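Local coordinates for signal recognition 54 kDa protein (Pyrococcus furiosus, PDB 3DM5) that belongs to the SRP54 family of signal recognition particle proteins, linking an N-terminal helical bundle and a P-loop GTPase-type domain to a helical signal-peptide-binding domain, at residues Lys311-Glu314 and Ile315-Asp319; Asp380-Glu384 and Glu385-Asn389; Asp298-Gly301 and Leu302-Phe306. All coordinates share one frame; numbering follows the deposited sequence.

Contact 1. Residues Lys311-Glu314 and Ile315-Asp319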
ATOM      1  N   LYS A 311      20.540 -20.294  11.443  1.00 59.91           N
ATOM      2  CA  LYS A 311      19.738 -21.314  10.783  1.00 60.77           C
ATOM      3  C   LYS A 311      20.136 -21.492   9.313  1.00 61.74           C
ATOM      4  O   LYS A 311      19.636 -22.387   8.630  1.00 57.10           O
ATOM      5  CB  LYS A 311      18.250 -21.003  10.915  1.00 63.50           C
ATOM      6  CG  LYS A 311      17.582 -21.635  12.122  1.00 62.10           C
ATOM      7  CD  LYS A 311      17.726 -20.791  13.357  1.00 73.08           C
ATOM      8  CE  LYS A 311      16.827 -21.318  14.465  1.00 76.74           C
ATOM      9  NZ  LYS A 311      16.805 -20.405  15.649  1.00 91.27           N
ATOM     10  N   GLU A 312      21.045 -20.648   8.834  1.00 57.61           N
ATOM     11  CA  GLU A 312      21.504 -20.741   7.454  1.00 59.16           C
ATOM     12  C   GLU A 312      22.622 -21.774   7.321  1.00 65.57           C
ATOM     13  O   GLU A 312      23.274 -21.883   6.281  1.00 66.76           O
ATOM     14  CB  GLU A 312      21.961 -19.359   6.959  1.00 54.74           C
ATOM     15  CG  GLU A 312      20.799 -18.365   6.806  1.00 51.32           C
ATOM     16  CD  GLU A 312      21.247 -16.926   6.524  1.00 59.96           C
ATOM     17  OE1 GLU A 312      20.475 -15.971   6.805  1.00 53.41           O
ATOM     18  OE2 GLU A 312      22.373 -16.752   6.021  1.00 57.38           O
ATOM     19  N   VAL A 313      22.826 -22.550   8.378  1.00 66.07           N
ATOM     20  CA  VAL A 313      24.022 -23.386   8.515  1.00 62.18           C
ATOM     21  C   VAL A 313      24.222 -24.459   7.432  1.00 65.11           C
ATOM     22  O   VAL A 313      25.339 -24.632   6.950  1.00 62.74           O
ATOM     23  CB  VAL A 313      24.091 -24.031   9.909  1.00 59.76           C
ATOM     24  CG1 VAL A 313      22.974 -25.046  10.076  1.00 57.25           C
ATOM     25  CG2 VAL A 313      25.458 -24.656  10.137  1.00 50.65           C
ATOM     26  N   GLU A 314      23.161 -25.178   7.064  1.00 54.75           N
ATOM     27  CA  GLU A 314      23.268 -26.217   6.036  1.00 58.21           C
ATOM     28  C   GLU A 314      23.701 -25.640   4.689  1.00 62.30           C
ATOM     29  O   GLU A 314      24.281 -26.337   3.863  1.00 61.29           O
ATOM     30  CB  GLU A 314      21.956 -26.993   5.869  1.00 53.56           C
ATOM     31  CG  GLU A 314      22.204 -28.473   5.613  1.00 65.19           C
ATOM     32  CD  GLU A 314      21.065 -29.189   4.906  1.00 66.54           C
ATOM     33  OE1 GLU A 314      21.338 -29.924   3.934  1.00 66.41           O
ATOM     34  OE2 GLU A 314      19.902 -29.032   5.316  1.00 64.92           O
ATOM     35  N   ILE A 315      23.408 -24.361   4.472  1.00 60.59           N
ATOM     36  CA  ILE A 315      23.813 -23.686   3.250  1.00 68.42           C
ATOM     37  C   ILE A 315      25.306 -23.410   3.289  1.00 67.78           C
ATOM     38  O   ILE A 315      26.027 -23.755   2.358  1.00 66.85           O
ATOM     39  CB  ILE A 315      23.062 -22.348   3.067  1.00 58.36           C
ATOM     40  CG1 ILE A 315      21.591 -22.604   2.732  1.00 53.29           C
ATOM     41  CG2 ILE A 315      23.724 -21.496   1.988  1.00 44.16           C
ATOM     42  CD1 ILE A 315      20.697 -21.459   3.125  1.00 49.59           C
ATOM     43  N   LYS A 316      25.750 -22.780   4.375  1.00 66.42           N
ATOM     44  CA  LYS A 316      27.156 -22.464   4.573  1.00 73.09           C
ATOM     45  C   LYS A 316      27.993 -23.741   4.492  1.00 73.90           C
ATOM     46  O   LYS A 316      29.046 -23.785   3.852  1.00 65.74           O
ATOM     47  CB  LYS A 316      27.351 -21.764   5.921  1.00 66.56           C
ATOM     48  CG  LYS A 316      28.624 -20.918   6.013  1.00 85.33           C
ATOM     49  CD  LYS A 316      28.672 -19.849   4.909  1.00101.70           C
ATOM     50  CE  LYS A 316      29.877 -18.907   5.051  1.00106.21           C
ATOM     51  NZ  LYS A 316      31.191 -19.613   5.022  1.00102.43           N
ATOM     52  N   GLU A 317      27.487 -24.784   5.133  1.00 73.37           N
ATOM     53  CA  GLU A 317      28.107 -26.100   5.142  1.00 74.56           C
ATOM     54  C   GLU A 317      28.357 -26.639   3.730  1.00 79.22           C
ATOM     55  O   GLU A 317      29.437 -27.145   3.436  1.00 84.82           O
ATOM     56  CB  GLU A 317      27.202 -27.045   5.921  1.00 75.24           C
ATOM     57  CG  GLU A 317      27.734 -28.421   6.175  1.00 82.52           C
ATOM     58  CD  GLU A 317      27.115 -29.012   7.420  1.00 97.61           C
ATOM     59  OE1 GLU A 317      27.179 -28.339   8.476  1.00 87.23           O
ATOM     60  OE2 GLU A 317      26.559 -30.132   7.343  1.00101.20           O
ATOM     61  N   GLU A 318      27.361 -26.528   2.857  1.00 76.73           N
ATOM     62  CA  GLU A 318      27.505 -27.011   1.490  1.00 70.64           C
ATOM     63  C   GLU A 318      28.416 -26.115   0.669  1.00 69.76           C
ATOM     64  O   GLU A 318      29.011 -26.553  -0.308  1.00 73.11           O
ATOM     65  CB  GLU A 318      26.147 -27.143   0.813  1.00 73.29           C
ATOM     66  CG  GLU A 318      26.234 -27.692  -0.597  1.00 95.71           C
ATOM     67  CD  GLU A 318      25.244 -28.815  -0.849  1.00112.66           C
ATOM     68  OE1 GLU A 318      24.075 -28.684  -0.432  1.00111.30           O
ATOM     69  OE2 GLU A 318      25.637 -29.830  -1.465  1.00115.57           O
ATOM     70  N   ASP A 319      28.516 -24.854   1.065  1.00 73.31           N
ATOM     71  CA  ASP A 319      29.437 -23.927   0.414  1.00 85.47           C
ATOM     72  C   ASP A 319      30.848 -24.419   0.629  1.00 83.13           C
ATOM     73  O   ASP A 319      31.634 -24.541  -0.312  1.00 77.54           O
ATOM     74  CB  ASP A 319      29.325 -22.535   1.026  1.00 87.30           C
ATOM     75  CG  ASP A 319      28.247 -21.698   0.387  1.00 82.74           C
ATOM     76  OD1 ASP A 319      27.509 -22.229  -0.476  1.00 80.51           O
ATOM     77  OD2 ASP A 319      28.144 -20.508   0.759  1.00 73.54           O
TER

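Contact 2. Residues Asp380-Glu384 and Glu385-Asn389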
ATOM      1  N   ASP A 380      37.693  -5.923  -8.757  1.00 59.55           N
ATOM      2  CA  ASP A 380      36.730  -5.107  -9.483  1.00 55.38           C
ATOM      3  C   ASP A 380      37.224  -4.807 -10.888  1.00 59.79           C
ATOM      4  O   ASP A 380      36.535  -4.159 -11.684  1.00 58.28           O
ATOM      5  CB  ASP A 380      36.492  -3.786  -8.759  1.00 56.31           C
ATOM      6  CG  ASP A 380      35.754  -3.960  -7.442  1.00 74.78           C
ATOM      7  OD1 ASP A 380      35.319  -5.093  -7.144  1.00 73.76           O
ATOM      8  OD2 ASP A 380      35.613  -2.956  -6.710  1.00 76.20           O
ATOM      9  N   SER A 381      38.436  -5.253 -11.184  1.00 59.62           N
ATOM     10  CA  SER A 381      38.987  -5.068 -12.509  1.00 60.67           C
ATOM     11  C   SER A 381      39.086  -6.413 -13.214  1.00 56.87           C
ATOM     12  O   SER A 381      39.539  -6.509 -14.359  1.00 52.95           O
ATOM     13  CB  SER A 381      40.348  -4.394 -12.445  1.00 62.80           C
ATOM     14  OG  SER A 381      40.869  -4.260 -13.753  1.00 65.83           O
ATOM     15  N   MET A 382      38.660  -7.453 -12.514  1.00 53.98           N
ATOM     16  CA  MET A 382      38.606  -8.767 -13.113  1.00 57.81           C
ATOM     17  C   MET A 382      37.221  -8.987 -13.731  1.00 61.60           C
ATOM     18  O   MET A 382      36.238  -8.324 -13.360  1.00 48.91           O
ATOM     19  CB  MET A 382      38.931  -9.850 -12.082  1.00 55.74           C
ATOM     20  CG  MET A 382      40.302  -9.701 -11.404  1.00 54.56           C
ATOM     21  SD  MET A 382      40.723 -11.116 -10.355  1.00 63.84           S
ATOM     22  CE  MET A 382      42.446 -10.779 -10.041  1.00 77.31           C
ATOM     23  N   THR A 383      37.154  -9.910 -14.685  1.00 53.44           N
ATOM     24  CA  THR A 383      35.892 -10.249 -15.306  1.00 46.71           C
ATOM     25  C   THR A 383      35.257 -11.387 -14.534  1.00 52.48           C
ATOM     26  O   THR A 383      35.871 -11.954 -13.628  1.00 55.13           O
ATOM     27  CB  THR A 383      36.062 -10.660 -16.777  1.00 50.44           C
ATOM     28  OG1 THR A 383      36.842 -11.866 -16.872  1.00 46.92           O
ATOM     29  CG2 THR A 383      36.734  -9.546 -17.542  1.00 54.23           C
ATOM     30  N   GLU A 384      34.024 -11.712 -14.898  1.00 50.26           N
ATOM     31  CA  GLU A 384      33.276 -12.771 -14.237  1.00 53.61           C
ATOM     32  C   GLU A 384      34.018 -14.078 -14.405  1.00 53.79           C
ATOM     33  O   GLU A 384      34.260 -14.790 -13.433  1.00 55.76           O
ATOM     34  CB  GLU A 384      31.856 -12.873 -14.827  1.00 43.26           C
ATOM     35  CG  GLU A 384      30.803 -13.348 -13.858  1.00 54.75           C
ATOM     36  CD  GLU A 384      30.689 -12.490 -12.592  1.00 54.26           C
ATOM     37  OE1 GLU A 384      31.122 -11.314 -12.579  1.00 48.00           O
ATOM     38  OE2 GLU A 384      30.144 -13.008 -11.596  1.00 55.81           O
ATOM     39  N   GLU A 385      34.396 -14.378 -15.644  1.00 49.56           N
ATOM     40  CA  GLU A 385      35.027 -15.661 -15.958  1.00 60.99           C
ATOM     41  C   GLU A 385      36.334 -15.838 -15.196  1.00 60.10           C
ATOM     42  O   GLU A 385      36.699 -16.955 -14.844  1.00 53.72           O
ATOM     43  CB  GLU A 385      35.292 -15.789 -17.454  1.00 54.39           C
ATOM     44  CG  GLU A 385      36.314 -14.799 -17.961  1.00 58.17           C
ATOM     45  CD  GLU A 385      36.685 -15.039 -19.404  1.00 63.61           C
ATOM     46  OE1 GLU A 385      36.621 -16.217 -19.841  1.00 53.38           O
ATOM     47  OE2 GLU A 385      37.040 -14.040 -20.082  1.00 58.30           O
ATOM     48  N   GLU A 386      37.033 -14.733 -14.961  1.00 49.65           N
ATOM     49  CA  GLU A 386      38.243 -14.732 -14.137  1.00 58.98           C
ATOM     50  C   GLU A 386      37.930 -14.983 -12.667  1.00 57.61           C
ATOM     51  O   GLU A 386      38.549 -15.829 -12.039  1.00 59.62           O
ATOM     52  CB  GLU A 386      39.032 -13.422 -14.303  1.00 47.22           C
ATOM     53  CG  GLU A 386      39.621 -13.248 -15.701  1.00 45.92           C
ATOM     54  CD  GLU A 386      40.183 -11.853 -15.936  1.00 60.05           C
ATOM     55  OE1 GLU A 386      39.801 -10.928 -15.187  1.00 53.95           O
ATOM     56  OE2 GLU A 386      41.002 -11.677 -16.871  1.00 55.17           O
ATOM     57  N   LEU A 387      36.967 -14.249 -12.119  1.00 57.17           N
ATOM     58  CA  LEU A 387      36.560 -14.468 -10.734  1.00 58.21           C
ATOM     59  C   LEU A 387      36.078 -15.903 -10.509  1.00 60.45           C
ATOM     60  O   LEU A 387      36.258 -16.472  -9.430  1.00 61.08           O
ATOM     61  CB  LEU A 387      35.497 -13.452 -10.308  1.00 53.91           C
ATOM     62  CG  LEU A 387      35.936 -11.991 -10.377  1.00 55.79           C
ATOM     63  CD1 LEU A 387      34.744 -11.096 -10.165  1.00 51.80           C
ATOM     64  CD2 LEU A 387      37.000 -11.702  -9.350  1.00 57.92           C
ATOM     65  N   LEU A 388      35.489 -16.501 -11.534  1.00 55.68           N
ATOM     66  CA  LEU A 388      34.898 -17.825 -11.361  1.00 65.90           C
ATOM     67  C   LEU A 388      35.885 -18.952 -11.663  1.00 66.16           C
ATOM     68  O   LEU A 388      35.743 -20.063 -11.154  1.00 60.61           O
ATOM     69  CB  LEU A 388      33.609 -17.959 -12.185  1.00 62.20           C
ATOM     70  CG  LEU A 388      32.507 -16.996 -11.729  1.00 58.08           C
ATOM     71  CD1 LEU A 388      31.253 -17.089 -12.586  1.00 48.76           C
ATOM     72  CD2 LEU A 388      32.181 -17.262 -10.272  1.00 54.98           C
ATOM     73  N   ASN A 389      36.887 -18.652 -12.482  1.00 68.34           N
ATOM     74  CA  ASN A 389      37.945 -19.607 -12.823  1.00 73.92           C
ATOM     75  C   ASN A 389      39.278 -18.885 -12.826  1.00 70.61           C
ATOM     76  O   ASN A 389      39.732 -18.428 -13.871  1.00 65.46           O
ATOM     77  CB  ASN A 389      37.707 -20.209 -14.209  1.00 73.94           C
ATOM     78  CG  ASN A 389      36.259 -20.570 -14.443  1.00 85.51           C
ATOM     79  OD1 ASN A 389      35.774 -21.585 -13.940  1.00 91.39           O
ATOM     80  ND2 ASN A 389      35.548 -19.732 -15.202  1.00 79.12           N
TER

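Contact 3. Residues Asp298-Gly301 and Leu302-Phe306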
ATOM      1  N   ASP A 298      16.363  -2.485  21.296  1.00 59.04           N
ATOM      2  CA  ASP A 298      15.873  -3.722  20.710  1.00 58.88           C
ATOM      3  C   ASP A 298      16.914  -4.848  20.721  1.00 63.21           C
ATOM      4  O   ASP A 298      17.334  -5.338  19.671  1.00 59.02           O
ATOM      5  CB  ASP A 298      15.333  -3.480  19.300  1.00 52.44           C
ATOM      6  CG  ASP A 298      14.606  -4.686  18.746  1.00 59.16           C
ATOM      7  OD1 ASP A 298      14.243  -5.585  19.533  1.00 56.79           O
ATOM      8  OD2 ASP A 298      14.404  -4.742  17.520  1.00 64.91           O
ATOM      9  N   ILE A 299      17.307  -5.261  21.923  1.00 71.61           N
ATOM     10  CA  ILE A 299      18.205  -6.402  22.101  1.00 69.11           C
ATOM     11  C   ILE A 299      17.584  -7.711  21.609  1.00 61.59           C
ATOM     12  O   ILE A 299      18.292  -8.593  21.115  1.00 66.88           O
ATOM     13  CB  ILE A 299      18.614  -6.576  23.573  1.00 74.07           C
ATOM     14  CG1 ILE A 299      19.193  -5.272  24.127  1.00 65.80           C
ATOM     15  CG2 ILE A 299      19.617  -7.723  23.709  1.00 62.41           C
ATOM     16  CD1 ILE A 299      20.564  -4.932  23.565  1.00 67.94           C
ATOM     17  N   GLN A 300      16.265  -7.833  21.758  1.00 63.76           N
ATOM     18  CA  GLN A 300      15.536  -8.984  21.237  1.00 71.30           C
ATOM     19  C   GLN A 300      15.751  -9.079  19.730  1.00 74.25           C
ATOM     20  O   GLN A 300      16.113 -10.135  19.207  1.00 69.57           O
ATOM     21  CB  GLN A 300      14.041  -8.863  21.553  1.00 75.06           C
ATOM     22  CG  GLN A 300      13.129  -9.893  20.857  1.00 83.73           C
ATOM     23  CD  GLN A 300      13.313 -11.316  21.373  1.00100.28           C
ATOM     24  OE1 GLN A 300      14.312 -11.976  21.080  1.00100.17           O
ATOM     25  NE2 GLN A 300      12.334 -11.799  22.131  1.00110.87           N
ATOM     26  N   GLY A 301      15.532  -7.961  19.043  1.00 69.59           N
ATOM     27  CA  GLY A 301      15.717  -7.888  17.608  1.00 60.91           C
ATOM     28  C   GLY A 301      17.089  -8.361  17.181  1.00 62.90           C
ATOM     29  O   GLY A 301      17.223  -9.112  16.220  1.00 57.14           O
ATOM     30  N   LEU A 302      18.108  -7.923  17.912  1.00 63.39           N
ATOM     31  CA  LEU A 302      19.487  -8.286  17.630  1.00 66.32           C
ATOM     32  C   LEU A 302      19.681  -9.789  17.748  1.00 68.23           C
ATOM     33  O   LEU A 302      20.417 -10.402  16.970  1.00 64.77           O
ATOM     34  CB  LEU A 302      20.428  -7.561  18.594  1.00 59.96           C
ATOM     35  CG  LEU A 302      21.911  -7.526  18.246  1.00 68.51           C
ATOM     36  CD1 LEU A 302      22.117  -7.214  16.777  1.00 75.10           C
ATOM     37  CD2 LEU A 302      22.588  -6.492  19.110  1.00 72.36           C
ATOM     38  N   LEU A 303      19.001 -10.378  18.721  1.00 65.77           N
ATOM     39  CA  LEU A 303      19.119 -11.801  18.968  1.00 67.71           C
ATOM     40  C   LEU A 303      18.413 -12.606  17.876  1.00 71.65           C
ATOM     41  O   LEU A 303      18.895 -13.664  17.460  1.00 67.78           O
ATOM     42  CB  LEU A 303      18.537 -12.136  20.329  1.00 72.45           C
ATOM     43  CG  LEU A 303      19.274 -13.259  21.035  1.00 75.90           C
ATOM     44  CD1 LEU A 303      20.604 -12.720  21.530  1.00 80.00           C
ATOM     45  CD2 LEU A 303      18.428 -13.814  22.174  1.00 88.79           C
ATOM     46  N   GLU A 304      17.270 -12.106  17.418  1.00 69.86           N
ATOM     47  CA  GLU A 304      16.565 -12.730  16.306  1.00 73.03           C
ATOM     48  C   GLU A 304      17.430 -12.754  15.051  1.00 66.93           C
ATOM     49  O   GLU A 304      17.438 -13.727  14.309  1.00 70.47           O
ATOM     50  CB  GLU A 304      15.262 -11.987  16.021  1.00 79.33           C
ATOM     51  CG  GLU A 304      14.177 -12.273  17.041  1.00 93.84           C
ATOM     52  CD  GLU A 304      13.857 -13.753  17.124  1.00109.79           C
ATOM     53  OE1 GLU A 304      14.170 -14.481  16.152  1.00100.75           O
ATOM     54  OE2 GLU A 304      13.298 -14.185  18.158  1.00118.28           O
ATOM     55  N   LYS A 305      18.162 -11.675  14.819  1.00 57.66           N
ATOM     56  CA  LYS A 305      19.001 -11.579  13.643  1.00 61.80           C
ATOM     57  C   LYS A 305      20.097 -12.649  13.739  1.00 70.54           C
ATOM     58  O   LYS A 305      20.376 -13.355  12.772  1.00 67.74           O
ATOM     59  CB  LYS A 305      19.570 -10.158  13.529  1.00 63.93           C
ATOM     60  CG  LYS A 305      20.164  -9.781  12.176  1.00 64.90           C
ATOM     61  CD  LYS A 305      19.227 -10.100  11.018  1.00 86.05           C
ATOM     62  CE  LYS A 305      19.919  -9.924   9.654  1.00 77.04           C
ATOM     63  NZ  LYS A 305      19.357 -10.858   8.619  1.00 73.24           N
ATOM     64  N   PHE A 306      20.696 -12.793  14.918  1.00 72.39           N
ATOM     65  CA  PHE A 306      21.701 -13.835  15.131  1.00 66.60           C
ATOM     66  C   PHE A 306      21.128 -15.212  14.902  1.00 58.64           C
ATOM     67  O   PHE A 306      21.686 -16.006  14.155  1.00 62.90           O
ATOM     68  CB  PHE A 306      22.315 -13.756  16.535  1.00 72.38           C
ATOM     69  CG  PHE A 306      23.657 -13.072  16.574  1.00 86.58           C
ATOM     70  CD1 PHE A 306      24.810 -13.762  16.228  1.00 86.37           C
ATOM     71  CD2 PHE A 306      23.767 -11.736  16.952  1.00 91.46           C
ATOM     72  CE1 PHE A 306      26.054 -13.129  16.257  1.00 92.47           C
ATOM     73  CE2 PHE A 306      25.010 -11.096  16.982  1.00 88.40           C
ATOM     74  CZ  PHE A 306      26.151 -11.792  16.635  1.00 86.24           C
TER

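Contact 1. Residues Lys311-Glu314 and Ile315-Asp319
Glu-312, at the N-cap position of helix 313-324, meets Ile-315 and Lys-316 through its carbonyl. Its O takes the amide of Lys-316 at 3.3 Å (Lys-316 N to Glu-312 O), within the carbonyl plane, and a weak second bond from Ile-315 N. Ile-315 CB lies 3.3 Å from Glu-312 O; with CG1 beside its own backbone N (chi1 -71°), Ile-315 carries CG1 and CD1 back over that carbonyl. The carboxylate of Glu-312 does not cap the helix but accepts, through OE2, from Gly-297 N of the second subunit. Next, Val-313 O receives Glu-317 N at 2.8 Å, almost in line with the carbonyl bond. Glu-314 O then binds Glu-318 N at 3.2 Å, the donor standing well above the carbonyl plane. Glu-314 CB points away from the next turn, although it touches Ile-315 N at 3.3 Å. Glu-314 OE1 stays 5.3 Å from Glu-318 OE1, which forms a salt bridge with Lys-77 of the second subunit. The first helical turn is thus built by backbone bonds alone, while its glutamates form an acidic cluster against the second subunit, whose like charges are probably offset in part by Lys-77 of that subunit.

Contact 2. Residues Asp380-Glu384 and Glu385-Asn389
Thr-383 and Glu-386 form a capping box at the start of helix 384-388. Thr-383 N donates to Glu-386 OE1 at 2.9 Å, approaching from above the carboxylate plane, and the return bond from Glu-386 N to Thr-383 OG1 is weak, at 3.5 Å. The torsions serve both halves: OG1 sits between the backbone N and the carbonyl carbon of Thr-383 (chi1 64°), while the extended chain of Glu-386, with CG beside its own N (chi1 -67°), sweeps back past that hydroxyl. Backbone bonds continue the turn, Leu-387 N reaching Thr-383 O at 3.0 Å and Leu-388 N reaching Glu-384 O at 2.8 Å. Where the helix ends, Glu-385 O is gripped twice by Asn-389, by its N and, at 3.0 Å, by its ND2.

Apolar contact spans the cap as a hydrophobic staple: Met-382 CB lies 3.8 Å from Leu-387 CD2, with SD of Met-382 near the same methyl. Both residues also rest on Leu-330 of helix 330-341.

Salt bridges tie the acids outward, Glu-384 to Lys-331, Glu-385 to Arg-397 and Glu-386 to Arg-400; Glu-385 OE2 also accepts from Ile-96 N of the second subunit. Glu-386 OE1 is therefore shared between an amide and a guanidinium, which would favour its ionised form and hold the capping carboxylate in place.

Contact 3. Residues Asp298-Gly301 and Leu302-Phe306
Glu-304 lies back along helix 299-310 against Gln-300 and Gly-301, one turn earlier. Glu-304 CB sits 3.5 Å from Gly-301 O and slightly farther from Gln-300 O. With CG beside its backbone N (chi1 -75°) and a bend at chi2 (-58°), the chain brings Glu-304 CG to 3.6 Å from Gln-300 O and turns its end toward the Gln-300 side chain. The two side chains lie side by side, pointing the same way, with their carboxylate and amide planes 46° apart. At the tip, OE2 is the oxygen facing the end of the Gln-300 amide, while OE1 has a long, weak ion pair with Arg-19 of the second subunit.

Beneath this pair the backbone is regular: Glu-304 N binds Gln-300 O at 2.9 Å and Lys-305 N binds Gly-301 O at 3.1 Å. Leu-303 N gives its main bond to Ile-299 O and a weak one to Gln-300 O. At the N terminus of the helix Asp-298 is the N-cap: its OD1 accepts from Gly-301 N at 2.7 Å, met from above the carboxylate plane, and its own O accepts from Leu-302 N at 3.2 Å.

Leu-302 packs on Leu-302 of the second subunit, so the helix meets its counterpart there. The capping carboxylate of Asp-298, lying at the positive end of the helix dipole, is probably stabilised as an anion. Its OD1 serves the cap, whereas OD2 makes a long, weak pairing with Lys-305 of the second subunit, which can add only modestly to the Leu-302 packing.

Overall arrangement
From the N terminus the chain passes through contact 3, contact 1 and contact 2 in that order. Each is a local turn at or near the start of a helix, so none closes a long loop, and they follow in series without nesting or crossing. Contacts 3 and 1 begin the successive helices 299-310 and 313-324, their centres about 21 Å apart, along the helical connection that leads away from the GTPase domain. Contact 2 lies farther on, in the signal-peptide-binding domain, its centre about 25 Å from that of contact 1 and about 36 Å from that of contact 3. All three also face the second subunit.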